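Local coordinates for oxaloacetate acetyl hydrolase (Cryphonectria parasitica, PDB 3LYE), which belongs to the phosphoenolpyruvate phosphomutase family of TIM-barrel proteins and forms an assembly of four chains in this calcium-containing model, at residues P102-V105 against A106-V109; Y145-R148 against I149-A152. All blocks are in the same frame, centred on the assembly; numbering follows the deposited sequence.

Interaction 1: P102-V105 against A106-V109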
ATOM      1  N   PRO A 102      21.946  -6.522   4.936  1.00 10.89           N
ATOM      2  CA  PRO A 102      21.801  -7.635   3.994  1.00 11.54           C
ATOM      3  C   PRO A 102      20.443  -8.298   3.979  1.00 11.10           C
ATOM      4  O   PRO A 102      20.021  -8.744   2.926  1.00 10.64           O
ATOM      5  CB  PRO A 102      22.909  -8.601   4.404  1.00 13.09           C
ATOM      6  CG  PRO A 102      23.544  -8.050   5.567  1.00 14.02           C
ATOM      7  CD  PRO A 102      23.083  -6.708   5.871  1.00 10.96           C
ATOM      8  N   ILE A 103      19.782  -8.374   5.117  1.00 11.10           N
ATOM      9  CA  ILE A 103      18.452  -8.972   5.124  1.00 10.01           C
ATOM     10  C   ILE A 103      17.511  -8.185   4.203  1.00 10.12           C
ATOM     11  O   ILE A 103      16.720  -8.763   3.477  1.00  9.90           O
ATOM     12  CB  ILE A 103      17.916  -9.057   6.533  1.00 10.68           C
ATOM     13  CG1 ILE A 103      18.718 -10.102   7.325  1.00 12.54           C
ATOM     14  CG2 ILE A 103      16.430  -9.359   6.539  1.00 11.61           C
ATOM     15  CD1 ILE A 103      18.478 -10.031   8.805  1.00 13.56           C
ATOM     16  N   MET A 104      17.644  -6.865   4.256  1.00  9.83           N
ATOM     17  CA  MET A 104      16.827  -5.982   3.424  1.00  9.24           C
ATOM     18  C   MET A 104      17.286  -5.967   1.970  1.00  9.10           C
ATOM     19  O   MET A 104      16.462  -5.877   1.072  1.00  8.90           O
ATOM     20  CB  MET A 104      16.764  -4.586   4.020  1.00  9.61           C
ATOM     21  CG  MET A 104      15.778  -4.451   5.164  1.00 13.55           C
ATOM     22  SD  MET A 104      14.078  -4.867   4.749  1.00 13.17           S
ATOM     23  CE  MET A 104      13.788  -3.764   3.382  1.00 15.73           C
ATOM     24  N   VAL A 105      18.592  -6.061   1.734  1.00  9.20           N
ATOM     25  CA  VAL A 105      19.097  -6.111   0.369  1.00  8.82           C
ATOM     26  C   VAL A 105      18.482  -7.333  -0.310  1.00  8.82           C
ATOM     27  O   VAL A 105      18.004  -7.289  -1.424  1.00  9.01           O
ATOM     28  CB  VAL A 105      20.608  -6.170   0.327  1.00  9.37           C
ATOM     29  CG1 VAL A 105      21.084  -6.408  -1.087  1.00 10.34           C
ATOM     30  CG2 VAL A 105      21.221  -4.900   0.919  1.00 10.46           C
ATOM     31  N   ALA A 106      18.576  -8.473   0.375  1.00  9.01           N
ATOM     32  CA  ALA A 106      18.021  -9.717  -0.134  1.00  8.78           C
ATOM     33  C   ALA A 106      16.517  -9.616  -0.358  1.00  8.01           C
ATOM     34  O   ALA A 106      16.008 -10.044  -1.390  1.00  9.78           O
ATOM     35  CB  ALA A 106      18.331 -10.855   0.823  1.00  9.20           C
ATOM     36  N   ARG A 107      15.803  -9.044   0.605  1.00  8.09           N
ATOM     37  CA  ARG A 107      14.354  -8.877   0.479  1.00  7.42           C
ATOM     38  C   ARG A 107      14.022  -8.042  -0.755  1.00  7.60           C
ATOM     39  O   ARG A 107      13.121  -8.354  -1.482  1.00  8.63           O
ATOM     40  CB  ARG A 107      13.818  -8.206   1.739  1.00  8.65           C
ATOM     41  CG  ARG A 107      12.307  -8.067   1.725  1.00  9.14           C
ATOM     42  CD  ARG A 107      11.832  -7.606   3.097  1.00 10.14           C
ATOM     43  NE  ARG A 107      10.386  -7.387   3.153  1.00 13.30           N
ATOM     44  CZ  ARG A 107       9.494  -8.365   3.288  1.00 14.68           C
ATOM     45  NH1 ARG A 107       9.882  -9.618   3.424  1.00 14.44           N
ATOM     46  NH2 ARG A 107       8.196  -8.077   3.270  1.00 17.21           N
ATOM     47  N   THR A 108      14.783  -6.976  -0.970  1.00  8.37           N
ATOM     48  CA  THR A 108      14.571  -6.096  -2.102  1.00  8.08           C
ATOM     49  C   THR A 108      14.762  -6.851  -3.416  1.00  8.48           C
ATOM     50  O   THR A 108      13.930  -6.773  -4.311  1.00  8.49           O
ATOM     51  CB  THR A 108      15.526  -4.881  -2.022  1.00  8.62           C
ATOM     52  OG1 THR A 108      15.239  -4.106  -0.840  1.00  9.24           O
ATOM     53  CG2 THR A 108      15.363  -3.992  -3.240  1.00  9.00           C
ATOM     54  N   VAL A 109      15.871  -7.588  -3.536  1.00  7.75           N
ATOM     55  CA  VAL A 109      16.118  -8.324  -4.746  1.00  7.81           C
ATOM     56  C   VAL A 109      15.012  -9.360  -4.959  1.00  8.39           C
ATOM     57  O   VAL A 109      14.534  -9.512  -6.074  1.00  8.53           O
ATOM     58  CB  VAL A 109      17.550  -8.955  -4.734  1.00  9.10           C
ATOM     59  CG1 VAL A 109      17.716  -9.880  -5.951  1.00  9.19           C
ATOM     60  CG2 VAL A 109      18.594  -7.852  -4.737  1.00  9.10           C
TER

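Interaction 2: Y145-R148 against I149-A152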
ATOM      1  N   TYR A 145      30.334  -2.511   1.249  1.00 15.17           N
ATOM      2  CA  TYR A 145      29.652  -2.515  -0.028  1.00 14.20           C
ATOM      3  C   TYR A 145      29.522  -3.938  -0.569  1.00 13.30           C
ATOM      4  O   TYR A 145      28.478  -4.329  -1.074  1.00 12.93           O
ATOM      5  CB  TYR A 145      30.419  -1.678  -1.016  1.00 14.30           C
ATOM      6  CG  TYR A 145      29.961  -1.723  -2.433  1.00 14.10           C
ATOM      7  CD1 TYR A 145      28.637  -1.443  -2.762  1.00 14.69           C
ATOM      8  CD2 TYR A 145      30.857  -1.948  -3.466  1.00 15.76           C
ATOM      9  CE1 TYR A 145      28.231  -1.420  -4.078  1.00 15.50           C
ATOM     10  CE2 TYR A 145      30.457  -1.900  -4.778  1.00 17.39           C
ATOM     11  CZ  TYR A 145      29.150  -1.640  -5.081  1.00 16.68           C
ATOM     12  OH  TYR A 145      28.794  -1.591  -6.396  1.00 20.62           O
ATOM     13  N   LEU A 146      30.579  -4.727  -0.439  1.00 13.58           N
ATOM     14  CA  LEU A 146      30.570  -6.102  -0.921  1.00 12.66           C
ATOM     15  C   LEU A 146      29.564  -6.951  -0.159  1.00 12.49           C
ATOM     16  O   LEU A 146      29.055  -7.911  -0.730  1.00 12.60           O
ATOM     17  CB  LEU A 146      31.954  -6.702  -0.967  1.00 12.95           C
ATOM     18  CG  LEU A 146      32.899  -5.969  -1.897  1.00 16.68           C
ATOM     19  CD1 LEU A 146      34.311  -6.525  -1.743  1.00 18.08           C
ATOM     20  CD2 LEU A 146      32.432  -6.051  -3.320  1.00 17.18           C
ATOM     21  N   VAL A 147      29.274  -6.610   1.094  1.00 12.48           N
ATOM     22  CA  VAL A 147      28.254  -7.322   1.870  1.00 12.23           C
ATOM     23  C   VAL A 147      26.918  -7.134   1.098  1.00 12.47           C
ATOM     24  O   VAL A 147      26.132  -8.069   0.953  1.00 13.07           O
ATOM     25  CB  VAL A 147      28.132  -6.773   3.311  1.00 14.62           C
ATOM     26  CG1 VAL A 147      26.873  -7.290   3.965  1.00 14.22           C
ATOM     27  CG2 VAL A 147      29.326  -7.187   4.118  1.00 15.28           C
ATOM     28  N   ARG A 148      26.652  -5.912   0.632  1.00 11.43           N
ATOM     29  CA  ARG A 148      25.423  -5.649  -0.118  1.00 12.20           C
ATOM     30  C   ARG A 148      25.412  -6.441  -1.424  1.00 11.00           C
ATOM     31  O   ARG A 148      24.422  -7.126  -1.752  1.00 11.02           O
ATOM     32  CB  ARG A 148      25.236  -4.112  -0.362  1.00 12.67           C
ATOM     33  CG  ARG A 148      25.384  -3.353   1.010  1.00 16.65           C
ATOM     34  CD  ARG A 148      24.624  -2.134   1.492  1.00 26.01           C
ATOM     35  NE  ARG A 148      25.152  -0.990   0.890  1.00 22.92           N
ATOM     36  CZ  ARG A 148      25.174   0.317   1.241  1.00 18.54           C
ATOM     37  NH1 ARG A 148      24.987   0.883   2.464  1.00 18.47           N
ATOM     38  NH2 ARG A 148      25.595   1.072   0.265  1.00 17.78           N
ATOM     39  N   ILE A 149      26.510  -6.402  -2.169  1.00 10.94           N
ATOM     40  CA  ILE A 149      26.552  -7.107  -3.431  1.00 10.34           C
ATOM     41  C   ILE A 149      26.363  -8.617  -3.206  1.00 10.03           C
ATOM     42  O   ILE A 149      25.593  -9.266  -3.905  1.00 10.26           O
ATOM     43  CB  ILE A 149      27.853  -6.826  -4.193  1.00 10.89           C
ATOM     44  CG1 ILE A 149      28.010  -5.328  -4.511  1.00 11.69           C
ATOM     45  CG2 ILE A 149      27.904  -7.633  -5.459  1.00 11.25           C
ATOM     46  CD1 ILE A 149      26.945  -4.774  -5.406  1.00 12.97           C
ATOM     47  N   ARG A 150      27.056  -9.159  -2.221  1.00 10.41           N
ATOM     48  CA  ARG A 150      26.980 -10.575  -1.903  1.00 11.35           C
ATOM     49  C   ARG A 150      25.568 -11.009  -1.591  1.00 11.63           C
ATOM     50  O   ARG A 150      25.116 -12.057  -2.047  1.00 11.44           O
ATOM     51  CB  ARG A 150      27.892 -10.848  -0.675  1.00 14.04           C
ATOM     52  CG  ARG A 150      28.371 -12.209  -0.413  1.00 19.82           C
ATOM     53  CD  ARG A 150      29.492 -12.210   0.650  1.00 17.40           C
ATOM     54  NE  ARG A 150      30.720 -11.564   0.190  1.00 17.79           N
ATOM     55  CZ  ARG A 150      31.344 -10.560   0.801  1.00 17.41           C
ATOM     56  NH1 ARG A 150      30.898 -10.040   1.924  1.00 15.93           N
ATOM     57  NH2 ARG A 150      32.446 -10.064   0.270  1.00 19.88           N
ATOM     58  N   ALA A 151      24.885 -10.224  -0.770  1.00 10.32           N
ATOM     59  CA  ALA A 151      23.510 -10.549  -0.415  1.00  9.99           C
ATOM     60  C   ALA A 151      22.604 -10.584  -1.649  1.00  9.79           C
ATOM     61  O   ALA A 151      21.768 -11.462  -1.811  1.00 10.32           O
ATOM     62  CB  ALA A 151      22.982  -9.578   0.634  1.00  9.90           C
ATOM     63  N   ALA A 152      22.771  -9.598  -2.517  1.00  8.78           N
ATOM     64  CA  ALA A 152      21.995  -9.496  -3.728  1.00  8.65           C
ATOM     65  C   ALA A 152      22.236 -10.661  -4.684  1.00  8.43           C
ATOM     66  O   ALA A 152      21.279 -11.271  -5.179  1.00  9.48           O
ATOM     67  CB  ALA A 152      22.258  -8.164  -4.400  1.00  9.43           C
TER

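Interaction 1: P102-V105 against A106-V109
Pro102 opens helix 102-114 and presents its carbonyl O to the amide N of Ala106 at 2.9 Å. The methyl of Ala106 lies beside the same oxygen, CB lying 3.4 Å from Pro102 O, while the proline ring itself turns to Val147 and Ala151 of helix 142-158. Ile103 gives its carbonyl to the amide of Arg107, but its side chain leans outward between two other subunits, onto Ala291 of the second and Ile68 of the third. The thioether chain of Met104, bent at chi2 and chi3, runs alongside the extended arm of Arg107, and SD of Met104 rests 3.9 Å from CD of Arg107. Met104 O receives the amide N of Thr108, and OG1 of Thr108 stands 2.9 Å from the same Met104 O. With OG1 next to its own backbone N (chi1 -63°), the hydroxyl lies close to this carbonyl and is also within hydrogen-bonding reach of Gly98 O in the loop before the helix. Val105 closes the segment by accepting the amide of Val109, whose CG2 methyl packs 3.4 Å from Val105 O. The buried threonine hydroxyl thus has two carbonyl oxygens near it, one of its own helix and one of the preceding loop, on a residue whose side chain also packs on Leu71 and Met95.

Interaction 2: Y145-R148 against I149-A152
Tyr145 lays one face of its ring under the side chain of Ile149, one helical turn on. The CG1 methylene makes a CH-pi contact, 4.0 Å from the centroid of the Tyr145 ring and 17° off its normal, displaced toward the rim. Beyond it the CD1 methyl of Ile149 continues to the phenol end, 3.8 Å from Tyr145 OH. The isoleucine is placed for this by its first torsion (chi1 -60°), which sets CG1 next to the backbone N, facing the preceding turn. Both side chains also touch Ala167 of strand 164-169, so the pair lies on the inner side of the helix.

Arg150 folds back over the outer side. A bend at chi3 (-67°) returns the guanidinium over the previous turn, where Leu146 O lies 3.8 Å from its plane, above the centre. That carbonyl's hydrogen bond is with the amide: Arg150 N donates to Leu146 O at 2.8 Å. NH2 of Arg150 passes 3.6 Å from Leu146 CB, and NH1 approaches CG2 of Val147. The charged end has other partners, NH2 in a salt bridge with Glu190 and NH1 bonded to Ala298 O of the second subunit, which probably fix its rotation. Arg148 sends its guanidinium away from this turn, to the carbonyls of Glu123 and Gln125.

Regular i to i+4 backbone bonds run through all four positions, ending with Ala152 N to Arg148 O at 3.1 Å. A helix packed on parallel strands by Tyr145, Ile149 and Ala152, with a second subunit against its other side, fits the outer layer of a TIM barrel.

Interactions 1 and 2 lie on neighbouring helices, 102-114 and 142-158, on the same side of the chain's centre and about 9 Å apart between centres. The helices pack directly: Val109 CG2 meets Ala152 CB at 3.7 Å, and Val105 CG1 comes within 3.5 Å of Arg148 O. Both contacts are largely buried, and both reach the second subunit, but residues 102-109 also meet a third. Their chemistry also differs. Interaction 1 pairs a thioether with an aliphatic arm and adds a hydroxyl near a carbonyl, whereas interaction 2 divides between an aromatic-aliphatic pair toward the strands and an arginine engaged at the subunit interface.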